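Local coordinates for protein 6-phospho-beta-d glycosidase (Streptococcus pyogenes, PDB 5FOO) that probably hydrolyses 6-phospho-beta-glucosides as a member of glycoside hydrolase family 1, and holds 6-phosphocyclophellitol in its pocket, at residues A66-H70 / A450-K454; V170-L175 / K188-A193; R303-D308 / Y322-M328. The protein carries 1 engineered substitution. All blocks are in the same frame, centred on the assembly; numbering follows the deposited sequence.

Contact 1 (A66-H70 / A450-K454); sequences ASLGH and AYWFK
Lys454 lies along the end of helix 54-67, and its side chain can be followed atom by atom over the residues Ser67 and Leu68. Lys454 CB starts against the carbonyl oxygen, Leu68 O, at 3.3 Å. Lys454 CG then passes the carbonyl carbon, Leu68 C, at 3.6 Å. CD and CE move on to the preceding peptide, where Lys454 CE is 3.5 Å from Ser67 O. NZ ends beside the same oxygen. This path follows from a first torsion that sets CG opposite the backbone nitrogen (chi1 179°) and from a chain extended throughout, so the methylenes run alongside the backbone. Leu68 O also meets the CA-H of Lys454.

No clear direct hydrogen bond crosses; one water links the segments by three bonds. It donates to Leu68 O and to Ala450 O, each at 2.8 Å, and is also hydrogen-bonded to His70 NE2 at 2.9 Å, in the plane of the imidazole. Beside it, Phe453 presents its edge to the face of His70 in an offset edge-to-face pair, with centroids 5.5 Å apart and planes at 86°. On the other flank, Leu68 CD2 reaches Tyr451 CE1 at 3.8 Å and also touches the methyl of Ala450.

The turn that brings His70 round is a Schellman motif: Gly69, at positive phi (84°), is its C-prime residue, His70 N returns to Leu65 O and Gly69 N to Ala66 O. The contact thus joins helix 54-67, which in sequence lies between barrel strands 9-13 and 72-76, to helix 448-459, which follows the last barrel strand; Phe453 reaches Tyr413 and Val415 of strand 410-416, and Trp452 packs on helix 387-405.

Contact 2 (V170-L175 / K188-A193); sequences VEGSYL and KAVQVA
Val192 N donates to Lys188 O at 2.8 Å, the shortest of the backbone hydrogen bonds within the two segments, and it lies within helix 186-208; no hydrogen bond crosses between the segments. It belongs to the helical repeat that sets Lys188 and Val192 one turn apart, and both approach the Tyr174 ring obliquely. Lys188 comes to CD1 and CE1, with Tyr174 CD1 3.9 Å from Lys188 CB. Val192 comes to CD2 and CE2, with Tyr174 CE2 3.5 Å from Val192 CG2, the two side chains crossing at about a right angle. Ala189, between them in sequence, meets the root of the tyrosine, with Ala189 CB 3.7 Å from Tyr174 CB, and its methyl also receives Leu175 CG.

The axes of the two short helical segments approach to 9.4 Å and run 142° apart, which makes a mostly antiparallel pair. Both belong to the connection between barrel strands 159-161 and 218-224, within one beta-alpha-beta unit of the TIM barrel; helix 166-174 begins directly after the pocket residue Glu165.

A turn before Tyr174, Val170 fits between Ala189 and Ala193, one methyl toward each. With Val170 CG1 set opposite the backbone nitrogen (chi1 167°), this methyl falls 3.6 Å from Ala189 O, while Val170 CG2 lies 3.8 Å from Ala193 CA and also meets Val192 CG1. Trp247 of helix 235-258 packs against both Val170 and Val190. At its far end, the Tyr174 hydroxyl is hydrogen-bonded to Glu134 OE2, and the other carboxylate oxygen of Glu134 forms a long, weak ion pair with Lys188 NZ.

Contact 3 (R303-D308 / Y322-M328); sequences RVKAPD and YYDPYLM. With EDO (1,2-ethanediol), chain L.
Met328 lays its thioether over the flat guanidinium of Arg303: SD stands 3.7 Å above the plane, over its centre, and Met328 CE approaches Arg303 NH2 to 3.4 Å. The bend of the methionine at chi3 (61°) turns the methyl over the group, while Arg303 NE keeps a salt bridge to Glu340, and Tyr342 adds a cation-pi contact.

The carboxylate of Asp324 reaches across to the turn after the strand. Asp308 N donates to Asp324 OD2 at 2.9 Å, nearly straight (170° at the hydrogen) yet from above the carboxylate plane. A water also donates to this oxygen. Lys305 NZ stays 4.5 Å from Asp324 OD2, beyond a salt bridge. A 1,2-ethanediol, probably from the crystallisation liquor, has C1 3.5 Å from Pro325 CD; its very short approaches to Tyr323 O and Asp324 OD1 are doubtful.

Lys305 and Asp324 form an antiparallel hydrogen-bonded pair, each N donating to the other's O at 2.9 Å. Val304 and Pro325 form the neighbouring non-hydrogen-bonded pair, where the proline's missing N-H costs no bond to strand 302-305. Beyond it, Tyr326 N donates to Arg303 O at 2.8 Å, from above the carbonyl plane. Val304 also bonds through its backbone to Tyr229 of strand 228-230, which runs parallel. Strand 302-305 is therefore the middle of a mixed three-stranded sheet, an excursion from the barrel after strand 293-297.

Along the chain, contacts 2 and 3 follow one another inside the long loop that contact 1 closes. Contact 1 lies far from both, its centre 38 Å from that of contact 2, on the opposite side of the chain's centre, and 40 Å from that of contact 3. Contacts 2 and 3 are neighbours, with nearest atoms about 5 Å apart, and helix 235-258 serves both: its Trp247 packs on Val170 and its Leu251 on Ala193, while its Asn248 is hydrogen-bonded to Tyr323. The 6-phosphocyclophellitol pocket connects with them through sequence: Glu165 directly precedes the helix of contact 2, while Glu340, the partner of Arg303 in contact 3, follows pocket residue Trp339.

Contact 1 (A66-H70 / A450-K454)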
ATOM      1  N   ALA A  66      11.287  14.696  11.289  1.00 28.15           N
ATOM      2  CA  ALA A  66      12.733  14.871  11.250  1.00 33.64           C
ATOM      3  C   ALA A  66      13.291  14.854  12.636  1.00 33.57           C
ATOM      4  O   ALA A  66      14.275  14.176  12.867  1.00 31.34           O
ATOM      5  CB  ALA A  66      13.169  16.148  10.562  1.00 32.07           C
ATOM      6  N   SER A  67      12.668  15.586  13.570  1.00 36.44           N
ATOM      7  CA  SER A  67      13.158  15.578  14.966  1.00 33.57           C
ATOM      8  C   SER A  67      13.032  14.183  15.610  1.00 33.30           C
ATOM      9  O   SER A  67      13.761  13.881  16.519  1.00 33.42           O
ATOM     10  CB  SER A  67      12.432  16.624  15.804  1.00 33.74           C
ATOM     11  OG  SER A  67      11.052  16.240  16.032  1.00 36.86           O
ATOM     12  N   LEU A  68      12.138  13.323  15.095  1.00 30.13           N
ATOM     13  CA  LEU A  68      12.005  11.942  15.559  1.00 27.76           C
ATOM     14  C   LEU A  68      12.808  10.914  14.749  1.00 29.59           C
ATOM     15  O   LEU A  68      12.493   9.710  14.782  1.00 28.04           O
ATOM     16  CB  LEU A  68      10.540  11.564  15.620  1.00 27.44           C
ATOM     17  CG  LEU A  68       9.664  12.409  16.568  1.00 30.59           C
ATOM     18  CD1 LEU A  68       8.204  12.284  16.231  1.00 31.31           C
ATOM     19  CD2 LEU A  68       9.882  12.029  18.039  1.00 35.14           C
ATOM     20  N   GLY A  69      13.838  11.394  14.030  1.00 32.10           N
ATOM     21  CA  GLY A  69      14.858  10.555  13.393  1.00 29.72           C
ATOM     22  C   GLY A  69      14.509   9.985  12.013  1.00 29.53           C
ATOM     23  O   GLY A  69      15.251   9.162  11.484  1.00 31.69           O
ATOM     24  N   HIS A  70      13.368  10.356  11.456  1.00 27.66           N
ATOM     25  CA  HIS A  70      12.949   9.792  10.154  1.00 27.69           C
ATOM     26  C   HIS A  70      13.865  10.353   9.060  1.00 25.57           C
ATOM     27  O   HIS A  70      14.103  11.549   9.037  1.00 23.81           O
ATOM     28  CB  HIS A  70      11.480  10.125   9.870  1.00 26.21           C
ATOM     29  CG  HIS A  70      10.524   9.470  10.830  1.00 28.78           C
ATOM     30  ND1 HIS A  70       9.198   9.248  10.525  1.00 29.57           N
ATOM     31  CD2 HIS A  70      10.714   8.931  12.069  1.00 32.00           C
ATOM     32  CE1 HIS A  70       8.602   8.640  11.539  1.00 29.99           C
ATOM     33  NE2 HIS A  70       9.496   8.453  12.498  1.00 32.49           N
ATOM     34  N   ALA A 450       7.258   6.578  19.273  1.00 28.89           N
ATOM     35  CA  ALA A 450       7.985   7.561  18.465  1.00 29.80           C
ATOM     36  C   ALA A 450       9.424   7.764  18.957  1.00 33.16           C
ATOM     37  O   ALA A 450      10.325   7.924  18.116  1.00 32.06           O
ATOM     38  CB  ALA A 450       7.260   8.894  18.455  1.00 29.32           C
ATOM     39  N   TYR A 451       9.620   7.815  20.291  1.00 31.80           N
ATOM     40  CA  TYR A 451      10.949   7.970  20.900  1.00 30.78           C
ATOM     41  C   TYR A 451      11.731   6.687  20.793  1.00 28.62           C
ATOM     42  O   TYR A 451      12.954   6.721  20.607  1.00 30.77           O
ATOM     43  CB  TYR A 451      10.890   8.509  22.353  1.00 28.31           C
ATOM     44  CG  TYR A 451      10.278   9.880  22.357  1.00 29.67           C
ATOM     45  CD1 TYR A 451      10.968  10.990  21.815  1.00 33.94           C
ATOM     46  CD2 TYR A 451       9.004  10.080  22.847  1.00 31.66           C
ATOM     47  CE1 TYR A 451      10.385  12.246  21.775  1.00 33.58           C
ATOM     48  CE2 TYR A 451       8.402  11.309  22.793  1.00 31.43           C
ATOM     49  CZ  TYR A 451       9.093  12.372  22.259  1.00 36.84           C
ATOM     50  OH  TYR A 451       8.470  13.558  22.240  1.00 44.65           O
ATOM     51  N   TRP A 452      11.070   5.548  20.834  1.00 26.79           N
ATOM     52  CA  TRP A 452      11.787   4.311  20.630  1.00 28.22           C
ATOM     53  C   TRP A 452      12.303   4.209  19.184  1.00 32.99           C
ATOM     54  O   TRP A 452      13.481   3.801  18.954  1.00 33.94           O
ATOM     55  CB  TRP A 452      10.971   3.099  20.998  1.00 28.45           C
ATOM     56  CG  TRP A 452      11.590   1.789  20.592  1.00 28.66           C
ATOM     57  CD1 TRP A 452      12.463   0.997  21.312  1.00 30.07           C
ATOM     58  CD2 TRP A 452      11.333   1.100  19.376  1.00 29.59           C
ATOM     59  NE1 TRP A 452      12.798  -0.115  20.568  1.00 28.97           N
ATOM     60  CE2 TRP A 452      12.112  -0.069  19.382  1.00 28.40           C
ATOM     61  CE3 TRP A 452      10.532   1.388  18.247  1.00 28.17           C
ATOM     62  CZ2 TRP A 452      12.104  -0.964  18.318  1.00 32.99           C
ATOM     63  CZ3 TRP A 452      10.528   0.502  17.193  1.00 31.75           C
ATOM     64  CH2 TRP A 452      11.293  -0.675  17.242  1.00 31.43           C
ATOM     65  N   PHE A 453      11.459   4.574  18.217  1.00 30.00           N
ATOM     66  CA  PHE A 453      11.821   4.379  16.823  1.00 29.04           C
ATOM     67  C   PHE A 453      12.883   5.417  16.460  1.00 28.65           C
ATOM     68  O   PHE A 453      13.718   5.153  15.645  1.00 31.06           O
ATOM     69  CB  PHE A 453      10.591   4.526  15.910  1.00 28.39           C
ATOM     70  CG  PHE A 453      10.862   4.199  14.468  1.00 26.08           C
ATOM     71  CD1 PHE A 453      11.232   2.929  14.112  1.00 28.68           C
ATOM     72  CD2 PHE A 453      10.684   5.144  13.480  1.00 31.22           C
ATOM     73  CE1 PHE A 453      11.477   2.601  12.782  1.00 29.15           C
ATOM     74  CE2 PHE A 453      10.844   4.817  12.135  1.00 29.38           C
ATOM     75  CZ  PHE A 453      11.306   3.562  11.808  1.00 27.87           C
ATOM     76  N   LYS A 454      12.825   6.596  17.078  1.00 30.74           N
ATOM     77  CA  LYS A 454      13.843   7.637  16.916  1.00 32.21           C
ATOM     78  C   LYS A 454      15.246   7.123  17.192  1.00 33.39           C
ATOM     79  O   LYS A 454      16.173   7.387  16.426  1.00 33.91           O
ATOM     80  CB  LYS A 454      13.544   8.850  17.793  1.00 33.98           C
ATOM     81  CG  LYS A 454      14.576   9.982  17.703  1.00 35.95           C
ATOM     82  CD  LYS A 454      14.490  10.960  18.877  1.00 34.60           C
ATOM     83  CE  LYS A 454      15.615  11.991  18.775  1.00 37.41           C
ATOM     84  NZ  LYS A 454      15.257  13.181  19.589  1.00 43.33           N
TER
HETATM   85  O   HOH W   1      10.227   8.134  15.299  1.00 29.07           O

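Contact 2 (V170-L175 / K188-A193)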
ATOM      1  N   VAL A 170      -8.586  -4.624  -6.478  1.00 23.99           N
ATOM      2  CA  VAL A 170      -9.291  -5.630  -7.188  1.00 25.73           C
ATOM      3  C   VAL A 170     -10.293  -6.298  -6.215  1.00 30.57           C
ATOM      4  O   VAL A 170     -11.446  -6.436  -6.557  1.00 27.64           O
ATOM      5  CB  VAL A 170      -8.341  -6.709  -7.641  1.00 27.65           C
ATOM      6  CG1 VAL A 170      -9.086  -7.964  -8.134  1.00 27.91           C
ATOM      7  CG2 VAL A 170      -7.404  -6.214  -8.721  1.00 27.02           C
ATOM      8  N   GLU A 171      -9.824  -6.704  -5.026  1.00 27.71           N
ATOM      9  CA  GLU A 171     -10.643  -7.389  -4.060  1.00 29.66           C
ATOM     10  C   GLU A 171     -11.682  -6.489  -3.451  1.00 33.32           C
ATOM     11  O   GLU A 171     -12.888  -6.826  -3.499  1.00 26.52           O
ATOM     12  CB  GLU A 171      -9.803  -8.136  -2.998  1.00 34.38           C
ATOM     13  CG  GLU A 171      -9.187  -9.365  -3.698  1.00 39.41           C
ATOM     14  CD  GLU A 171      -8.378 -10.342  -2.819  0.70 49.10           C
ATOM     15  OE1 GLU A 171      -8.108  -9.927  -1.647  1.00 46.96           O
ATOM     16  OE2 GLU A 171      -8.030 -11.511  -3.338  1.00 39.36           O
ATOM     17  N   GLY A 172     -11.248  -5.314  -2.986  1.00 29.42           N
ATOM     18  CA  GLY A 172     -12.136  -4.307  -2.400  1.00 27.88           C
ATOM     19  C   GLY A 172     -13.297  -3.878  -3.273  1.00 30.36           C
ATOM     20  O   GLY A 172     -14.479  -3.871  -2.792  1.00 33.98           O
ATOM     21  N   SER A 173     -12.998  -3.519  -4.519  1.00 26.17           N
ATOM     22  CA  SER A 173     -13.980  -2.998  -5.431  1.00 28.79           C
ATOM     23  C   SER A 173     -14.827  -4.110  -6.095  1.00 31.98           C
ATOM     24  O   SER A 173     -16.023  -3.910  -6.395  1.00 29.56           O
ATOM     25  CB  SER A 173     -13.318  -2.072  -6.503  1.00 30.19           C
ATOM     26  OG  SER A 173     -13.081  -0.733  -5.996  1.00 30.24           O
ATOM     27  N   TYR A 174     -14.235  -5.271  -6.336  1.00 29.04           N
ATOM     28  CA  TYR A 174     -14.884  -6.240  -7.213  1.00 29.39           C
ATOM     29  C   TYR A 174     -15.126  -7.659  -6.652  1.00 30.31           C
ATOM     30  O   TYR A 174     -15.686  -8.443  -7.351  1.00 26.62           O
ATOM     31  CB  TYR A 174     -14.156  -6.287  -8.556  1.00 27.61           C
ATOM     32  CG  TYR A 174     -14.240  -4.960  -9.346  1.00 28.99           C
ATOM     33  CD1 TYR A 174     -15.348  -4.669 -10.101  1.00 28.21           C
ATOM     34  CD2 TYR A 174     -13.205  -3.976  -9.279  1.00 26.68           C
ATOM     35  CE1 TYR A 174     -15.471  -3.475 -10.806  1.00 31.54           C
ATOM     36  CE2 TYR A 174     -13.297  -2.773 -10.010  1.00 28.46           C
ATOM     37  CZ  TYR A 174     -14.428  -2.517 -10.779  1.00 29.04           C
ATOM     38  OH  TYR A 174     -14.589  -1.341 -11.479  1.00 25.94           O
ATOM     39  N   LEU A 175     -14.728  -7.961  -5.410  1.00 30.35           N
ATOM     40  CA  LEU A 175     -14.887  -9.327  -4.817  1.00 34.45           C
ATOM     41  C   LEU A 175     -15.482  -9.321  -3.406  1.00 34.56           C
ATOM     42  O   LEU A 175     -16.414 -10.034  -3.142  1.00 32.56           O
ATOM     43  CB  LEU A 175     -13.557 -10.120  -4.797  1.00 32.63           C
ATOM     44  CG  LEU A 175     -13.060 -10.479  -6.215  1.00 35.89           C
ATOM     45  CD1 LEU A 175     -11.591 -10.961  -6.216  1.00 34.04           C
ATOM     46  CD2 LEU A 175     -13.948 -11.504  -6.911  1.00 34.41           C
ATOM     47  N   LYS A 188     -14.992  -9.070 -13.959  1.00 30.80           N
ATOM     48  CA  LYS A 188     -14.485  -7.729 -13.847  1.00 33.48           C
ATOM     49  C   LYS A 188     -13.234  -7.611 -12.984  1.00 29.19           C
ATOM     50  O   LYS A 188     -12.275  -6.916 -13.355  1.00 32.15           O
ATOM     51  CB  LYS A 188     -15.565  -6.779 -13.372  1.00 33.36           C
ATOM     52  CG  LYS A 188     -16.585  -6.424 -14.440  1.00 30.70           C
ATOM     53  CD  LYS A 188     -17.567  -5.410 -13.855  1.00 30.61           C
ATOM     54  CE  LYS A 188     -18.726  -5.103 -14.806  1.00 31.03           C
ATOM     55  NZ  LYS A 188     -19.562  -4.095 -14.071  1.00 33.88           N
ATOM     56  N   ALA A 189     -13.243  -8.283 -11.853  1.00 28.69           N
ATOM     57  CA  ALA A 189     -12.070  -8.314 -11.001  1.00 27.65           C
ATOM     58  C   ALA A 189     -10.805  -8.715 -11.773  1.00 29.17           C
ATOM     59  O   ALA A 189      -9.779  -8.093 -11.634  1.00 29.54           O
ATOM     60  CB  ALA A 189     -12.288  -9.252  -9.871  1.00 29.44           C
ATOM     61  N   VAL A 190     -10.903  -9.780 -12.568  1.00 30.84           N
ATOM     62  CA  VAL A 190      -9.782 -10.324 -13.277  1.00 28.37           C
ATOM     63  C   VAL A 190      -9.303  -9.320 -14.336  1.00 29.55           C
ATOM     64  O   VAL A 190      -8.097  -9.146 -14.552  1.00 24.24           O
ATOM     65  CB  VAL A 190     -10.158 -11.681 -13.888  1.00 30.41           C
ATOM     66  CG1 VAL A 190      -9.099 -12.188 -14.820  1.00 28.16           C
ATOM     67  CG2 VAL A 190     -10.365 -12.681 -12.764  1.00 31.38           C
ATOM     68  N   GLN A 191     -10.235  -8.662 -15.004  1.00 29.62           N
ATOM     69  CA  GLN A 191      -9.847  -7.704 -16.020  1.00 29.78           C
ATOM     70  C   GLN A 191      -9.189  -6.471 -15.319  1.00 29.22           C
ATOM     71  O   GLN A 191      -8.161  -5.993 -15.784  1.00 28.60           O
ATOM     72  CB  GLN A 191     -11.057  -7.300 -16.915  1.00 29.59           C
ATOM     73  CG  GLN A 191     -10.690  -6.345 -18.036  1.00 28.74           C
ATOM     74  CD  GLN A 191      -9.790  -6.974 -19.081  1.00 28.85           C
ATOM     75  OE1 GLN A 191     -10.139  -8.012 -19.636  1.00 28.78           O
ATOM     76  NE2 GLN A 191      -8.632  -6.330 -19.398  1.00 28.42           N
ATOM     77  N   VAL A 192      -9.778  -5.998 -14.230  1.00 26.64           N
ATOM     78  CA  VAL A 192      -9.168  -4.948 -13.410  1.00 25.09           C
ATOM     79  C   VAL A 192      -7.732  -5.276 -12.995  1.00 28.29           C
ATOM     80  O   VAL A 192      -6.874  -4.388 -13.096  1.00 28.63           O
ATOM     81  CB  VAL A 192     -10.070  -4.566 -12.221  1.00 25.82           C
ATOM     82  CG1 VAL A 192      -9.385  -3.705 -11.166  1.00 25.97           C
ATOM     83  CG2 VAL A 192     -11.276  -3.759 -12.747  1.00 25.02           C
ATOM     84  N   ALA A 193      -7.471  -6.524 -12.563  1.00 26.26           N
ATOM     85  CA  ALA A 193      -6.138  -6.944 -12.210  1.00 30.28           C
ATOM     86  C   ALA A 193      -5.169  -6.827 -13.400  1.00 30.69           C
ATOM     87  O   ALA A 193      -4.088  -6.260 -13.257  1.00 28.48           O
ATOM     88  CB  ALA A 193      -6.154  -8.346 -11.674  1.00 28.99           C
TER

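Contact 3 (R303-D308 / Y322-M328)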
ATOM      1  N   ARG A 303      -3.456 -17.512   6.479  1.00 28.79           N
ATOM      2  CA  ARG A 303      -3.452 -18.956   6.326  1.00 28.61           C
ATOM      3  C   ARG A 303      -4.714 -19.448   5.597  1.00 32.91           C
ATOM      4  O   ARG A 303      -5.788 -18.846   5.694  1.00 29.37           O
ATOM      5  CB  ARG A 303      -3.356 -19.644   7.684  1.00 29.54           C
ATOM      6  CG  ARG A 303      -2.243 -19.129   8.579  1.00 30.01           C
ATOM      7  CD  ARG A 303      -2.404 -19.607  10.031  1.00 31.46           C
ATOM      8  NE  ARG A 303      -1.321 -19.072  10.823  1.00 31.72           N
ATOM      9  CZ  ARG A 303      -0.038 -19.472  10.722  1.00 30.68           C
ATOM     10  NH1 ARG A 303       0.348 -20.476   9.948  1.00 31.42           N
ATOM     11  NH2 ARG A 303       0.862 -18.907  11.491  1.00 34.11           N
ATOM     12  N   VAL A 304      -4.563 -20.543   4.868  1.00 29.84           N
ATOM     13  CA  VAL A 304      -5.674 -21.081   4.097  1.00 32.35           C
ATOM     14  C   VAL A 304      -5.747 -22.601   4.209  1.00 33.16           C
ATOM     15  O   VAL A 304      -4.769 -23.254   4.615  1.00 28.07           O
ATOM     16  CB  VAL A 304      -5.580 -20.719   2.618  1.00 28.16           C
ATOM     17  CG1 VAL A 304      -5.545 -19.194   2.451  1.00 29.16           C
ATOM     18  CG2 VAL A 304      -4.394 -21.423   1.988  1.00 26.91           C
ATOM     19  N   LYS A 305      -6.919 -23.133   3.847  1.00 32.73           N
ATOM     20  CA  LYS A 305      -7.153 -24.589   3.749  1.00 31.95           C
ATOM     21  C   LYS A 305      -7.971 -24.869   2.490  1.00 29.94           C
ATOM     22  O   LYS A 305      -8.511 -23.947   1.893  1.00 29.26           O
ATOM     23  CB  LYS A 305      -7.904 -25.129   4.984  1.00 31.42           C
ATOM     24  CG  LYS A 305      -9.296 -24.528   5.112  1.00 37.39           C
ATOM     25  CD  LYS A 305     -10.104 -25.033   6.297  1.00 37.93           C
ATOM     26  CE  LYS A 305     -11.394 -24.228   6.316  1.00 37.34           C
ATOM     27  NZ  LYS A 305     -12.237 -24.725   7.404  1.00 38.80           N
ATOM     28  N   ALA A 306      -8.023 -26.145   2.105  1.00 31.08           N
ATOM     29  CA  ALA A 306      -8.919 -26.632   1.077  1.00 30.24           C
ATOM     30  C   ALA A 306     -10.335 -26.172   1.385  1.00 28.80           C
ATOM     31  O   ALA A 306     -10.723 -26.133   2.544  1.00 22.91           O
ATOM     32  CB  ALA A 306      -8.917 -28.149   1.036  1.00 33.14           C
ATOM     33  N   PRO A 307     -11.080 -25.774   0.353  1.00 26.40           N
ATOM     34  CA  PRO A 307     -12.432 -25.290   0.592  1.00 31.80           C
ATOM     35  C   PRO A 307     -13.354 -26.307   1.365  1.00 29.49           C
ATOM     36  O   PRO A 307     -13.397 -27.460   1.064  1.00 32.80           O
ATOM     37  CB  PRO A 307     -12.958 -24.949  -0.807  1.00 30.84           C
ATOM     38  CG  PRO A 307     -12.048 -25.562  -1.760  1.00 33.39           C
ATOM     39  CD  PRO A 307     -10.768 -25.929  -1.060  1.00 29.51           C
ATOM     40  N   ASP A 308     -14.015 -25.825   2.392  1.00 32.68           N
ATOM     41  CA  ASP A 308     -14.961 -26.577   3.185  1.00 34.27           C
ATOM     42  C   ASP A 308     -16.203 -27.021   2.348  1.00 34.91           C
ATOM     43  O   ASP A 308     -16.809 -28.052   2.619  1.00 31.95           O
ATOM     44  CB  ASP A 308     -15.400 -25.684   4.361  1.00 34.17           C
ATOM     45  CG  ASP A 308     -16.253 -26.421   5.348  1.00 41.49           C
ATOM     46  OD1 ASP A 308     -15.819 -27.484   5.855  1.00 39.52           O
ATOM     47  OD2 ASP A 308     -17.403 -25.970   5.567  1.00 44.95           O
ATOM     48  N   TYR A 322     -11.028 -21.887  -4.589  1.00 33.87           N
ATOM     49  CA  TYR A 322      -9.977 -22.870  -4.412  1.00 29.79           C
ATOM     50  C   TYR A 322      -9.376 -22.909  -3.002  1.00 29.84           C
ATOM     51  O   TYR A 322      -8.459 -23.699  -2.769  1.00 31.05           O
ATOM     52  CB  TYR A 322      -8.869 -22.660  -5.459  1.00 34.60           C
ATOM     53  CG  TYR A 322      -9.389 -22.790  -6.853  1.00 34.73           C
ATOM     54  CD1 TYR A 322      -9.731 -24.016  -7.358  1.00 33.12           C
ATOM     55  CD2 TYR A 322      -9.672 -21.655  -7.624  1.00 35.73           C
ATOM     56  CE1 TYR A 322     -10.299 -24.141  -8.626  1.00 35.68           C
ATOM     57  CE2 TYR A 322     -10.205 -21.758  -8.906  1.00 33.62           C
ATOM     58  CZ  TYR A 322     -10.539 -23.006  -9.405  1.00 36.71           C
ATOM     59  OH  TYR A 322     -11.068 -23.148 -10.690  1.00 33.38           O
ATOM     60  N   TYR A 323      -9.845 -22.065  -2.081  1.00 28.57           N
ATOM     61  CA  TYR A 323      -9.319 -22.081  -0.720  1.00 29.65           C
ATOM     62  C   TYR A 323     -10.261 -21.305   0.179  1.00 29.46           C
ATOM     63  O   TYR A 323     -10.947 -20.465  -0.299  1.00 28.48           O
ATOM     64  CB  TYR A 323      -7.886 -21.443  -0.661  1.00 28.63           C
ATOM     65  CG  TYR A 323      -7.804 -19.984  -1.107  1.00 28.46           C
ATOM     66  CD1 TYR A 323      -8.045 -18.949  -0.209  1.00 29.96           C
ATOM     67  CD2 TYR A 323      -7.553 -19.651  -2.440  1.00 32.50           C
ATOM     68  CE1 TYR A 323      -8.043 -17.583  -0.612  1.00 31.42           C
ATOM     69  CE2 TYR A 323      -7.539 -18.299  -2.871  1.00 34.34           C
ATOM     70  CZ  TYR A 323      -7.763 -17.275  -1.945  1.00 35.44           C
ATOM     71  OH  TYR A 323      -7.723 -15.986  -2.349  1.00 37.62           O
ATOM     72  N   ASP A 324     -10.218 -21.601   1.477  1.00 30.43           N
ATOM     73  CA  ASP A 324     -10.870 -20.874   2.519  1.00 31.71           C
ATOM     74  C   ASP A 324      -9.791 -20.328   3.459  1.00 33.52           C
ATOM     75  O   ASP A 324      -8.729 -20.930   3.596  1.00 29.54           O
ATOM     76  CB  ASP A 324     -11.737 -21.811   3.428  1.00 35.06           C
ATOM     77  CG  ASP A 324     -12.986 -22.375   2.737  1.00 39.14           C
ATOM     78  OD1 ASP A 324     -13.249 -22.083   1.562  1.00 36.94           O
ATOM     79  OD2 ASP A 324     -13.683 -23.173   3.389  1.00 40.33           O
ATOM     80  N   PRO A 325     -10.094 -19.235   4.155  1.00 32.13           N
ATOM     81  CA  PRO A 325      -9.261 -18.787   5.259  1.00 31.44           C
ATOM     82  C   PRO A 325      -9.171 -19.839   6.326  1.00 33.59           C
ATOM     83  O   PRO A 325     -10.153 -20.514   6.572  1.00 32.45           O
ATOM     84  CB  PRO A 325     -10.032 -17.569   5.797  1.00 31.21           C
ATOM     85  CG  PRO A 325     -10.737 -17.039   4.626  1.00 35.10           C
ATOM     86  CD  PRO A 325     -11.118 -18.251   3.798  1.00 32.97           C
ATOM     87  N   TYR A 326      -8.016 -19.982   6.989  1.00 33.49           N
ATOM     88  CA  TYR A 326      -7.891 -20.932   8.059  1.00 31.34           C
ATOM     89  C   TYR A 326      -7.387 -20.217   9.311  1.00 37.04           C
ATOM     90  O   TYR A 326      -6.530 -19.325   9.223  1.00 37.03           O
ATOM     91  CB  TYR A 326      -6.994 -22.074   7.613  1.00 33.32           C
ATOM     92  CG  TYR A 326      -6.563 -22.997   8.713  1.00 32.59           C
ATOM     93  CD1 TYR A 326      -7.478 -23.856   9.320  1.00 38.52           C
ATOM     94  CD2 TYR A 326      -5.253 -22.978   9.199  1.00 35.07           C
ATOM     95  CE1 TYR A 326      -7.071 -24.724  10.330  1.00 37.76           C
ATOM     96  CE2 TYR A 326      -4.840 -23.806  10.230  1.00 33.30           C
ATOM     97  CZ  TYR A 326      -5.773 -24.664  10.795  1.00 34.39           C
ATOM     98  OH  TYR A 326      -5.409 -25.494  11.778  1.00 33.89           O
ATOM     99  N   LEU A 327      -7.943 -20.571  10.465  1.00 36.87           N
ATOM    100  CA  LEU A 327      -7.441 -20.089  11.744  1.00 41.50           C
ATOM    101  C   LEU A 327      -6.702 -21.220  12.450  1.00 39.65           C
ATOM    102  O   LEU A 327      -7.222 -22.322  12.580  1.00 42.21           O
ATOM    103  CB  LEU A 327      -8.566 -19.500  12.606  1.00 46.75           C
ATOM    104  CG  LEU A 327      -8.676 -17.969  12.580  0.70 49.72           C
ATOM    105  CD1 LEU A 327      -9.350 -17.451  11.290  0.70 49.83           C
ATOM    106  CD2 LEU A 327      -9.395 -17.534  13.853  0.70 53.84           C
ATOM    107  N   MET A 328      -5.474 -20.927  12.873  1.00 35.84           N
ATOM    108  CA  MET A 328      -4.574 -21.907  13.447  1.00 39.21           C
ATOM    109  C   MET A 328      -4.823 -21.880  14.979  1.00 36.26           C
ATOM    110  O   MET A 328      -4.597 -20.849  15.620  1.00 32.52           O
ATOM    111  CB  MET A 328      -3.092 -21.576  13.127  1.00 37.60           C
ATOM    112  CG  MET A 328      -2.059 -22.566  13.653  1.00 36.20           C
ATOM    113  SD  MET A 328      -0.338 -22.053  13.437  1.00 42.19           S
ATOM    114  CE  MET A 328      -0.143 -20.528  14.356  1.00 42.15           C
TER
HETATM  115  C1  EDO L1469     -13.971 -18.970   1.838  1.00 46.35           C
HETATM  116  O1  EDO L1469     -15.102 -19.001   2.764  1.00 54.89           O
HETATM  117  C2  EDO L1469     -14.327 -19.590   0.474  1.00 49.82           C
HETATM  118  O2  EDO L1469     -13.354 -20.472  -0.181  1.00 36.20           O
HETATM  119  O   HOH W   2      -5.445 -16.730   8.291  1.00 42.01           O
HETATM  120  O   HOH W   3     -14.485 -22.598   5.928  1.00 44.88           O